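Side-chain contacts in DNA mismatch repair protein MUTS (PDB 1EWQ), which binds mismatched DNA, has a weak ATPase activity and takes part in DNA mismatch repair, possibly carrying out the recognition step: residues L572-H576 with E577-I581; V674-A677 with T678-E682; F693-Y697 with F698-A702; E740-M744 with A745-K749. All blocks are in the same frame, centred on the assembly; numbering follows the deposited sequence.

Contact 1: residues L572-H576 with E577-I581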
loop_
_atom_site.group_PDB
_atom_site.type_symbol
_atom_site.label_atom_id
_atom_site.label_comp_id
_atom_site.label_asym_id
_atom_site.label_seq_id
_atom_site.Cartn_x
_atom_site.Cartn_y
_atom_site.Cartn_z
ATOM N N LEU C 572 -39.595 -8.843 -12.033
ATOM C CA LEU C 572 -39.015 -9.553 -13.148
ATOM C C LEU C 572 -39.645 -10.922 -13.275
ATOM O O LEU C 572 -39.785 -11.645 -12.287
ATOM C CB LEU C 572 -37.496 -9.716 -12.982
ATOM C CG LEU C 572 -36.849 -10.505 -14.127
ATOM C CD1 LEU C 572 -37.078 -9.774 -15.434
ATOM C CD2 LEU C 572 -35.366 -10.697 -13.861
ATOM N N GLU C 573 -40.052 -11.248 -14.496
ATOM C CA GLU C 573 -40.613 -12.549 -14.828
ATOM C C GLU C 573 -39.791 -13.035 -16.005
ATOM O O GLU C 573 -39.582 -12.289 -16.963
ATOM C CB GLU C 573 -42.076 -12.454 -15.235
ATOM C CG GLU C 573 -43.026 -12.361 -14.079
ATOM C CD GLU C 573 -44.383 -12.927 -14.425
ATOM O OE1 GLU C 573 -44.457 -14.134 -14.743
ATOM O OE2 GLU C 573 -45.374 -12.172 -14.379
HETATM N N MSE C 574 -39.326 -14.278 -15.921
HETATM C CA MSE C 574 -38.482 -14.880 -16.951
HETATM C C MSE C 574 -38.640 -16.388 -16.997
HETATM O O MSE C 574 -38.683 -17.053 -15.957
HETATM C CB MSE C 574 -37.009 -14.609 -16.661
HETATM C CG MSE C 574 -36.475 -13.290 -17.115
HETATM SE SE MSE C 574 -34.571 -13.501 -17.241
HETATM C CE MSE C 574 -34.485 -14.362 -18.938
ATOM N N ALA C 575 -38.669 -16.937 -18.203
ATOM C CA ALA C 575 -38.810 -18.379 -18.363
ATOM C C ALA C 575 -38.057 -18.808 -19.608
ATOM O O ALA C 575 -38.650 -18.950 -20.674
ATOM C CB ALA C 575 -40.285 -18.745 -18.485
ATOM N N HIS C 576 -36.749 -19.006 -19.469
ATOM C CA HIS C 576 -35.917 -19.406 -20.601
ATOM C C HIS C 576 -36.155 -18.403 -21.717
ATOM O O HIS C 576 -36.286 -18.777 -22.874
ATOM C CB HIS C 576 -36.303 -20.811 -21.084
ATOM C CG HIS C 576 -36.106 -21.883 -20.056
ATOM N ND1 HIS C 576 -34.875 -22.445 -19.788
ATOM C CD2 HIS C 576 -36.984 -22.485 -19.219
ATOM C CE1 HIS C 576 -35.005 -23.344 -18.830
ATOM N NE2 HIS C 576 -36.274 -23.386 -18.466
ATOM N N GLU C 577 -36.214 -17.128 -21.354
ATOM C CA GLU C 577 -36.456 -16.050 -22.309
ATOM C C GLU C 577 -35.255 -15.129 -22.553
ATOM O O GLU C 577 -34.345 -15.039 -21.726
ATOM C CB GLU C 577 -37.642 -15.203 -21.826
ATOM C CG GLU C 577 -38.981 -15.932 -21.860
ATOM C CD GLU C 577 -40.078 -15.212 -21.084
ATOM O OE1 GLU C 577 -39.958 -15.097 -19.844
ATOM O OE2 GLU C 577 -41.061 -14.767 -21.720
ATOM N N LEU C 578 -35.262 -14.464 -23.706
ATOM C CA LEU C 578 -34.229 -13.502 -24.074
ATOM C C LEU C 578 -34.864 -12.165 -23.700
ATOM O O LEU C 578 -35.748 -11.675 -24.404
ATOM C CB LEU C 578 -33.980 -13.540 -25.580
ATOM C CG LEU C 578 -32.783 -12.805 -26.185
ATOM C CD1 LEU C 578 -33.224 -12.210 -27.504
ATOM C CD2 LEU C 578 -32.261 -11.722 -25.277
ATOM N N VAL C 579 -34.426 -11.587 -22.588
ATOM C CA VAL C 579 -34.987 -10.329 -22.107
ATOM C C VAL C 579 -34.109 -9.134 -22.434
ATOM O O VAL C 579 -33.042 -8.965 -21.854
ATOM C CB VAL C 579 -35.195 -10.380 -20.571
ATOM C CG1 VAL C 579 -35.690 -9.045 -20.062
ATOM C CG2 VAL C 579 -36.179 -11.480 -20.217
ATOM N N LEU C 580 -34.557 -8.298 -23.357
ATOM C CA LEU C 580 -33.784 -7.122 -23.729
ATOM C C LEU C 580 -34.257 -5.966 -22.876
ATOM O O LEU C 580 -35.465 -5.801 -22.664
ATOM C CB LEU C 580 -33.996 -6.777 -25.199
ATOM C CG LEU C 580 -33.578 -7.822 -26.231
ATOM C CD1 LEU C 580 -34.136 -7.415 -27.577
ATOM C CD2 LEU C 580 -32.051 -7.937 -26.282
ATOM N N ILE C 581 -33.305 -5.174 -22.385
ATOM C CA ILE C 581 -33.621 -4.018 -21.561
ATOM C C ILE C 581 -33.012 -2.773 -22.186
ATOM O O ILE C 581 -31.807 -2.543 -22.094
ATOM C CB ILE C 581 -33.070 -4.178 -20.130
ATOM C CG1 ILE C 581 -33.623 -5.461 -19.513
ATOM C CG2 ILE C 581 -33.445 -2.974 -19.294
ATOM C CD1 ILE C 581 -33.090 -5.779 -18.137
#

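Contact 2: residues V674-A677 with T678-E682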
loop_
_atom_site.group_PDB
_atom_site.type_symbol
_atom_site.label_atom_id
_atom_site.label_comp_id
_atom_site.label_asym_id
_atom_site.label_seq_id
_atom_site.Cartn_x
_atom_site.Cartn_y
_atom_site.Cartn_z
ATOM N N VAL C 674 -24.477 -4.035 -34.545
ATOM C CA VAL C 674 -25.834 -4.570 -34.500
ATOM C C VAL C 674 -25.888 -6.028 -34.960
ATOM O O VAL C 674 -26.608 -6.841 -34.379
ATOM C CB VAL C 674 -26.785 -3.692 -35.357
ATOM C CG1 VAL C 674 -28.150 -4.346 -35.491
ATOM C CG2 VAL C 674 -26.919 -2.319 -34.714
ATOM N N ALA C 675 -25.117 -6.351 -35.995
ATOM C CA ALA C 675 -25.067 -7.708 -36.535
ATOM C C ALA C 675 -24.559 -8.696 -35.495
ATOM O O ALA C 675 -25.144 -9.753 -35.309
ATOM C CB ALA C 675 -24.166 -7.755 -37.757
ATOM N N ILE C 676 -23.459 -8.345 -34.828
ATOM C CA ILE C 676 -22.877 -9.216 -33.812
ATOM C C ILE C 676 -23.833 -9.346 -32.633
ATOM O O ILE C 676 -24.066 -10.444 -32.125
ATOM C CB ILE C 676 -21.536 -8.663 -33.267
ATOM C CG1 ILE C 676 -20.567 -8.384 -34.418
ATOM C CG2 ILE C 676 -20.915 -9.671 -32.301
ATOM C CD1 ILE C 676 -20.194 -9.616 -35.236
ATOM N N ALA C 677 -24.381 -8.218 -32.194
ATOM C CA ALA C 677 -25.304 -8.247 -31.067
ATOM C C ALA C 677 -26.497 -9.153 -31.378
ATOM O O ALA C 677 -26.974 -9.871 -30.501
ATOM C CB ALA C 677 -25.780 -6.836 -30.739
ATOM N N THR C 678 -26.958 -9.123 -32.631
ATOM C CA THR C 678 -28.105 -9.933 -33.063
ATOM C C THR C 678 -27.822 -11.431 -33.098
ATOM O O THR C 678 -28.611 -12.240 -32.584
ATOM C CB THR C 678 -28.602 -9.519 -34.466
ATOM O OG1 THR C 678 -29.126 -8.187 -34.424
ATOM C CG2 THR C 678 -29.696 -10.459 -34.933
ATOM N N ALA C 679 -26.707 -11.801 -33.719
ATOM C CA ALA C 679 -26.309 -13.199 -33.821
ATOM C C ALA C 679 -26.142 -13.774 -32.422
ATOM O O ALA C 679 -26.545 -14.903 -32.151
ATOM C CB ALA C 679 -24.993 -13.319 -34.609
ATOM N N VAL C 680 -25.530 -12.994 -31.536
ATOM C CA VAL C 680 -25.321 -13.424 -30.162
ATOM C C VAL C 680 -26.675 -13.580 -29.477
ATOM O O VAL C 680 -26.914 -14.563 -28.784
ATOM C CB VAL C 680 -24.463 -12.401 -29.375
ATOM C CG1 VAL C 680 -24.459 -12.752 -27.895
ATOM C CG2 VAL C 680 -23.029 -12.396 -29.923
ATOM N N ALA C 681 -27.564 -12.613 -29.683
ATOM C CA ALA C 681 -28.894 -12.676 -29.078
ATOM C C ALA C 681 -29.648 -13.919 -29.541
ATOM O O ALA C 681 -30.235 -14.633 -28.726
ATOM C CB ALA C 681 -29.700 -11.421 -29.427
ATOM N N GLU C 682 -29.624 -14.188 -30.847
ATOM C CA GLU C 682 -30.329 -15.351 -31.386
ATOM C C GLU C 682 -29.784 -16.664 -30.844
ATOM O O GLU C 682 -30.550 -17.595 -30.550
ATOM C CB GLU C 682 -30.255 -15.369 -32.920
ATOM C CG GLU C 682 -30.890 -14.149 -33.587
ATOM C CD GLU C 682 -30.859 -14.215 -35.109
ATOM O OE1 GLU C 682 -29.970 -14.896 -35.668
ATOM O OE2 GLU C 682 -31.717 -13.565 -35.744
#

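Contact 3: residues F693-Y697 with F698-A702. With SO4 (sulfate ion), chain F.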
loop_
_atom_site.group_PDB
_atom_site.type_symbol
_atom_site.label_atom_id
_atom_site.label_comp_id
_atom_site.label_asym_id
_atom_site.label_seq_id
_atom_site.Cartn_x
_atom_site.Cartn_y
_atom_site.Cartn_z
ATOM N N PHE C 693 -30.344 -8.900 -21.304
ATOM C CA PHE C 693 -29.430 -8.201 -22.190
ATOM C C PHE C 693 -29.729 -6.714 -22.213
ATOM O O PHE C 693 -30.666 -6.287 -22.887
ATOM C CB PHE C 693 -29.565 -8.800 -23.600
ATOM C CG PHE C 693 -28.550 -8.303 -24.599
ATOM C CD1 PHE C 693 -28.383 -8.977 -25.813
ATOM C CD2 PHE C 693 -27.769 -7.172 -24.349
ATOM C CE1 PHE C 693 -27.457 -8.541 -26.756
ATOM C CE2 PHE C 693 -26.835 -6.721 -25.293
ATOM C CZ PHE C 693 -26.682 -7.409 -26.496
ATOM N N ALA C 694 -28.937 -5.943 -21.465
ATOM C CA ALA C 694 -29.076 -4.491 -21.414
ATOM C C ALA C 694 -28.379 -3.944 -22.652
ATOM O O ALA C 694 -27.206 -4.256 -22.898
ATOM C CB ALA C 694 -28.409 -3.938 -20.159
ATOM N N THR C 695 -29.081 -3.123 -23.422
ATOM C CA THR C 695 -28.501 -2.572 -24.648
ATOM C C THR C 695 -29.176 -1.269 -25.051
ATOM O O THR C 695 -30.207 -0.902 -24.491
ATOM C CB THR C 695 -28.644 -3.585 -25.820
ATOM O OG1 THR C 695 -28.037 -3.058 -27.009
ATOM C CG2 THR C 695 -30.110 -3.871 -26.095
ATOM N N HIS C 696 -28.582 -0.568 -26.015
ATOM C CA HIS C 696 -29.148 0.677 -26.526
ATOM C C HIS C 696 -29.719 0.416 -27.909
ATOM O O HIS C 696 -30.442 1.242 -28.452
ATOM C CB HIS C 696 -28.077 1.761 -26.645
ATOM C CG HIS C 696 -27.563 2.238 -25.328
ATOM N ND1 HIS C 696 -28.381 2.808 -24.377
ATOM C CD2 HIS C 696 -26.323 2.192 -24.784
ATOM C CE1 HIS C 696 -27.667 3.088 -23.300
ATOM N NE2 HIS C 696 -26.417 2.723 -23.521
ATOM N N TYR C 697 -29.382 -0.734 -28.482
ATOM C CA TYR C 697 -29.858 -1.076 -29.818
ATOM C C TYR C 697 -31.366 -1.282 -29.900
ATOM O O TYR C 697 -31.887 -2.318 -29.469
ATOM C CB TYR C 697 -29.150 -2.337 -30.311
ATOM C CG TYR C 697 -27.669 -2.149 -30.578
ATOM C CD1 TYR C 697 -26.788 -3.216 -30.460
ATOM C CD2 TYR C 697 -27.165 -0.919 -31.014
ATOM C CE1 TYR C 697 -25.449 -3.076 -30.774
ATOM C CE2 TYR C 697 -25.819 -0.765 -31.335
ATOM C CZ TYR C 697 -24.968 -1.849 -31.214
ATOM O OH TYR C 697 -23.635 -1.731 -31.540
ATOM N N PHE C 698 -32.072 -0.292 -30.434
ATOM C CA PHE C 698 -33.517 -0.429 -30.591
ATOM C C PHE C 698 -33.726 -1.531 -31.627
ATOM O O PHE C 698 -34.733 -2.230 -31.618
ATOM C CB PHE C 698 -34.160 0.865 -31.111
ATOM C CG PHE C 698 -34.316 1.940 -30.072
ATOM C CD1 PHE C 698 -33.256 2.794 -29.763
ATOM C CD2 PHE C 698 -35.534 2.115 -29.414
ATOM C CE1 PHE C 698 -33.403 3.810 -28.820
ATOM C CE2 PHE C 698 -35.692 3.131 -28.464
ATOM C CZ PHE C 698 -34.621 3.981 -28.168
ATOM N N GLU C 699 -32.753 -1.674 -32.521
ATOM C CA GLU C 699 -32.840 -2.680 -33.559
ATOM C C GLU C 699 -33.056 -4.085 -32.978
ATOM O O GLU C 699 -33.779 -4.887 -33.560
ATOM C CB GLU C 699 -31.596 -2.633 -34.471
ATOM C CG GLU C 699 -30.327 -2.138 -33.809
ATOM C CD GLU C 699 -30.263 -0.618 -33.693
ATOM O OE1 GLU C 699 -29.824 0.058 -34.660
ATOM O OE2 GLU C 699 -30.665 -0.107 -32.632
ATOM N N LEU C 700 -32.461 -4.374 -31.823
ATOM C CA LEU C 700 -32.622 -5.692 -31.200
ATOM C C LEU C 700 -34.030 -5.912 -30.644
ATOM O O LEU C 700 -34.487 -7.049 -30.539
ATOM C CB LEU C 700 -31.606 -5.887 -30.069
ATOM C CG LEU C 700 -30.123 -5.958 -30.457
ATOM C CD1 LEU C 700 -29.271 -6.243 -29.211
ATOM C CD2 LEU C 700 -29.923 -7.053 -31.473
ATOM N N THR C 701 -34.718 -4.826 -30.299
ATOM C CA THR C 701 -36.068 -4.933 -29.735
ATOM C C THR C 701 -37.135 -5.499 -30.675
ATOM O O THR C 701 -38.187 -5.951 -30.222
ATOM C CB THR C 701 -36.584 -3.569 -29.242
ATOM O OG1 THR C 701 -36.884 -2.736 -30.365
ATOM C CG2 THR C 701 -35.532 -2.883 -28.369
ATOM N N ALA C 702 -36.873 -5.496 -31.975
ATOM C CA ALA C 702 -37.865 -5.995 -32.922
ATOM C C ALA C 702 -37.549 -7.311 -33.637
ATOM O O ALA C 702 -38.148 -7.608 -34.662
ATOM C CB ALA C 702 -38.162 -4.914 -33.955
HETATM S S SO4 F . -30.451 5.818 -25.280
HETATM O O1 SO4 F . -30.528 6.424 -26.621
HETATM O O2 SO4 F . -31.455 6.426 -24.389
HETATM O O3 SO4 F . -30.698 4.375 -25.404
HETATM O O4 SO4 F . -29.106 6.049 -24.728
HETATM O O HOH W 1 -30.277 2.010 -31.491
#

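Contact 4: residues E740-M744 with A745-K749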
loop_
_atom_site.group_PDB
_atom_site.type_symbol
_atom_site.label_atom_id
_atom_site.label_comp_id
_atom_site.label_asym_id
_atom_site.label_seq_id
_atom_site.Cartn_x
_atom_site.Cartn_y
_atom_site.Cartn_z
ATOM N N GLU C 740 -30.389 14.122 -25.388
ATOM C CA GLU C 740 -30.820 14.812 -24.173
ATOM C C GLU C 740 -29.713 14.741 -23.125
ATOM O O GLU C 740 -29.379 15.741 -22.487
ATOM C CB GLU C 740 -32.093 14.168 -23.612
ATOM C CG GLU C 740 -33.390 14.704 -24.209
ATOM C CD GLU C 740 -33.419 14.629 -25.727
ATOM O OE1 GLU C 740 -33.481 13.499 -26.264
ATOM O OE2 GLU C 740 -33.374 15.703 -26.381
ATOM N N VAL C 741 -29.147 13.547 -22.951
ATOM C CA VAL C 741 -28.073 13.358 -21.988
ATOM C C VAL C 741 -26.899 14.246 -22.388
ATOM O O VAL C 741 -26.251 14.852 -21.528
ATOM C CB VAL C 741 -27.633 11.872 -21.929
ATOM C CG1 VAL C 741 -26.426 11.720 -21.017
ATOM C CG2 VAL C 741 -28.793 11.014 -21.429
ATOM N N ALA C 742 -26.644 14.336 -23.692
ATOM C CA ALA C 742 -25.569 15.178 -24.208
ATOM C C ALA C 742 -25.862 16.623 -23.807
ATOM O O ALA C 742 -24.986 17.329 -23.298
ATOM C CB ALA C 742 -25.483 15.068 -25.740
ATOM N N ALA C 743 -27.098 17.062 -24.038
ATOM C CA ALA C 743 -27.469 18.426 -23.678
ATOM C C ALA C 743 -27.277 18.603 -22.176
ATOM O O ALA C 743 -26.843 19.661 -21.722
ATOM C CB ALA C 743 -28.916 18.711 -24.065
HETATM N N MSE C 744 -27.591 17.566 -21.406
HETATM C CA MSE C 744 -27.424 17.646 -19.957
HETATM C C MSE C 744 -25.945 17.748 -19.585
HETATM O O MSE C 744 -25.583 18.390 -18.594
HETATM C CB MSE C 744 -28.044 16.428 -19.274
HETATM C CG MSE C 744 -27.805 16.381 -17.771
HETATM SE SE MSE C 744 -28.736 14.897 -16.891
HETATM C CE MSE C 744 -29.827 15.965 -15.708
ATOM N N ALA C 745 -25.097 17.116 -20.393
ATOM C CA ALA C 745 -23.655 17.127 -20.162
ATOM C C ALA C 745 -23.028 18.482 -20.505
ATOM O O ALA C 745 -21.834 18.694 -20.295
ATOM C CB ALA C 745 -22.990 16.024 -20.982
ATOM N N GLY C 746 -23.830 19.392 -21.042
ATOM C CA GLY C 746 -23.309 20.704 -21.381
ATOM C C GLY C 746 -23.004 20.979 -22.847
ATOM O O GLY C 746 -22.434 22.018 -23.154
ATOM N N LEU C 747 -23.347 20.065 -23.748
ATOM C CA LEU C 747 -23.112 20.310 -25.174
ATOM C C LEU C 747 -23.823 21.618 -25.504
ATOM O O LEU C 747 -24.951 21.847 -25.069
ATOM C CB LEU C 747 -23.705 19.201 -26.050
ATOM C CG LEU C 747 -22.797 18.170 -26.729
ATOM C CD1 LEU C 747 -23.600 17.457 -27.799
ATOM C CD2 LEU C 747 -21.588 18.821 -27.372
ATOM N N PRO C 748 -23.168 22.504 -26.264
ATOM C CA PRO C 748 -23.811 23.779 -26.609
ATOM C C PRO C 748 -25.186 23.566 -27.258
ATOM O O PRO C 748 -25.390 22.598 -27.994
ATOM C CB PRO C 748 -22.807 24.425 -27.564
ATOM C CG PRO C 748 -21.482 23.892 -27.064
ATOM C CD PRO C 748 -21.795 22.430 -26.795
ATOM N N LYS C 749 -26.121 24.474 -26.979
ATOM C CA LYS C 749 -27.476 24.395 -27.532
ATOM C C LYS C 749 -27.576 24.181 -29.044
ATOM O O LYS C 749 -28.315 23.296 -29.493
ATOM C CB LYS C 749 -28.275 25.649 -27.177
ATOM C CG LYS C 749 -29.207 25.492 -25.987
ATOM C CD LYS C 749 -28.437 25.428 -24.692
ATOM C CE LYS C 749 -29.378 25.345 -23.501
ATOM N NZ LYS C 749 -28.606 25.166 -22.247
HETATM O O HOH W 2 -26.335 22.178 -23.039
#

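Contact 1: residues L572-H576 with E577-I581
E577 folds its carboxylate back over A575, closing the short turn between strand 570-574 and strand 578-582. The polar part of the contact is this one bond: the backbone N of A575 gives its hydrogen to E577 OE1 at 2.8 Å, but the N-H...O angle of 130° marks it as weak. The first torsion explains the reach, since CG lies beside the backbone N of E577 (chi1 -68°) and the chain runs on extended, carrying CG past A575 O at 3.3 Å. K709 ties the same corner together, by a hydrogen bond from NZ to E573 O and a weak, long ion pair with E577 OE1. H576, at the bend with positive phi and psi, turns its ring away from 577-581 into a buried site beside Y690, where ND1 is hydrogen-bonded to R688 O and NE2 to D549 OD2.

The apolar part joins M574, present as selenomethionine, to V579, whose CG2 lies 3.6 Å from M574 CG and 3.9 Å from its SE. L692 of strand 690-694 packs on both side chains. V579 belongs to a strand of the central sheet of the nucleotide-binding domain, a P-loop NTPase fold, and M574 packs against it from the preceding strand 570-574.

An alanine at E577 would remove the carboxylate, which is likely to deprive A575 N of this acceptor and K709 of a nearby negative charge. At the partly exposed turn the weak bond and the long ion pair probably contribute little each, so the buried packing of M574 on V579 likely carries most of the contact.

Contact 2: residues V674-A677 with T678-E682
T678 reaches back one turn to V674 within helix 670-687, the crossover helix of the beta-alpha-beta unit formed with strands 657-662 and 690-694. Two donors of T678 grip V674 O, OG1 and N, each at 2.9 Å, and they come from opposite faces of the carbonyl plane. OG1 sits beside the backbone N of its own residue (chi1 -66°), the rotation that turns the hydroxyl back down the helix and satisfies it inside a buried surface. A valine in place of T678 would keep the bulk but is likely to leave V674 O with the amide alone and a methyl group pressed against it.

Next, A679 N donates to A675 O, and its CB packs on V751 of the second subunit. V680 bonds to I676 O through its N, while CG2 presses on the same oxygen at 3.1 Å, a tight approach. The branch methyls meet loosely, I676 CG2 to V680 CG2 at 4.2 Å, on the face covered by helix 638-652. A681 N then pairs with A677 O, and its CB lies 3.3 Å from that oxygen. E682 sends OE1 to a salt bridge with R754 of the second subunit, and its N donates to T678 O at 2.8 Å.

Contact 3: residues F693-Y697 with F698-A702
Y697 touches both E699 and L700 from CB onward. CB lies 3.8 Å from L700 CG and 3.6 Å from E699 OE2. CG, beside the backbone N (chi1 -68°), leads the ring away from 698-702 but still neighbours E699 OE2 and CG: the E699 side chain crosses that of Y697 obliquely, the carboxylate plane 59° from the ring plane. CD2 stays by E699 OE2 at 3.9 Å, whereas CD1 meets L700 CD1 at the ring edge, 4.1 Å away. That methyl also packs on F693 CE1 at 3.8 Å. At the tip, OH makes a weak hydrogen bond to G665 O.

The chain enters from strand 690-694 of the P-loop NTPase sheet through an ST turn, Y697 N donating to T695 OG1 at 3.1 Å. It then passes into the short, weakly bonded helix about 698-701, where L700 N donates to Y697 O at 3.2 Å from above the carbonyl plane. H696, near N585 of the predicted ATP site, donates from ND1 to O3 of a sulfate, probably from the crystallisation liquor, at 3.0 Å; T668 OG1 and S669 OG of the second subunit bond the same ion. E699 directs OE1 to S670 OG of that subunit.

Contact 4: residues E740-M744 with A745-K749
A742 and L747 meet where helix 738-744 ends, A742 CB facing L747 CD1 at 3.7 Å. L747 sets its CB toward the helix, 3.6 Å from A742 O, laying the leucine alongside the last turn. A745 CB lies 3.3 Å from A742 O. M744 leaves on a different course: CG is anti to the backbone N (chi1 175°), and the selenomethionine chain runs out to L722 and F724.

This arrangement is a Schellman motif. L747 N donates to A742 O at 3.2 Å, and G746 N to A743 O at 3.1 Å, the latter from above the carbonyl plane. The A742-L747 pair is the apolar contact that commonly accompanies such a cap. G746 has phi 102°, where a CB would be forced against the carbonyl O of A745. A water donates to A743 O and L747 O, bridging the turn. P748 then occupies the N-cap position of helix 749-762, whose V752 packs on A743 and L747.

The second subunit covers this turn, with M643 on A742 and A745, and L650 on L747. The chemistry is therefore that of a sealed helix end: backbone amides take up V741, A742 and A743 O, and a water adds to the last, while A742, A745 and L747 give the second subunit an apolar surface and G746 O accepts from K651 NZ of that subunit.

How the contacts relate
Contacts 1, 2 and 3 form one touching cluster, while contact 4 stands apart, about 8 Å from contact 3 at the nearest atoms. Contacts 1 and 3 share a sheet: V579 and I581 on strand 578-582 pair through their backbones with F693. Contact 2 lies against contact 3, A677 CB meeting Y697 CD1 at 3.8 Å, and all its touching residues are buried; the other three are partly buried. Their chemistry follows position: mixed turn and core packing in contact 1, regular helical bonding in contact 2, a turn with aromatic packing and a bound sulfate in contact 3, a capped helix end in contact 4. Contacts 2, 3 and 4 all reach the second subunit; contact 1 does not.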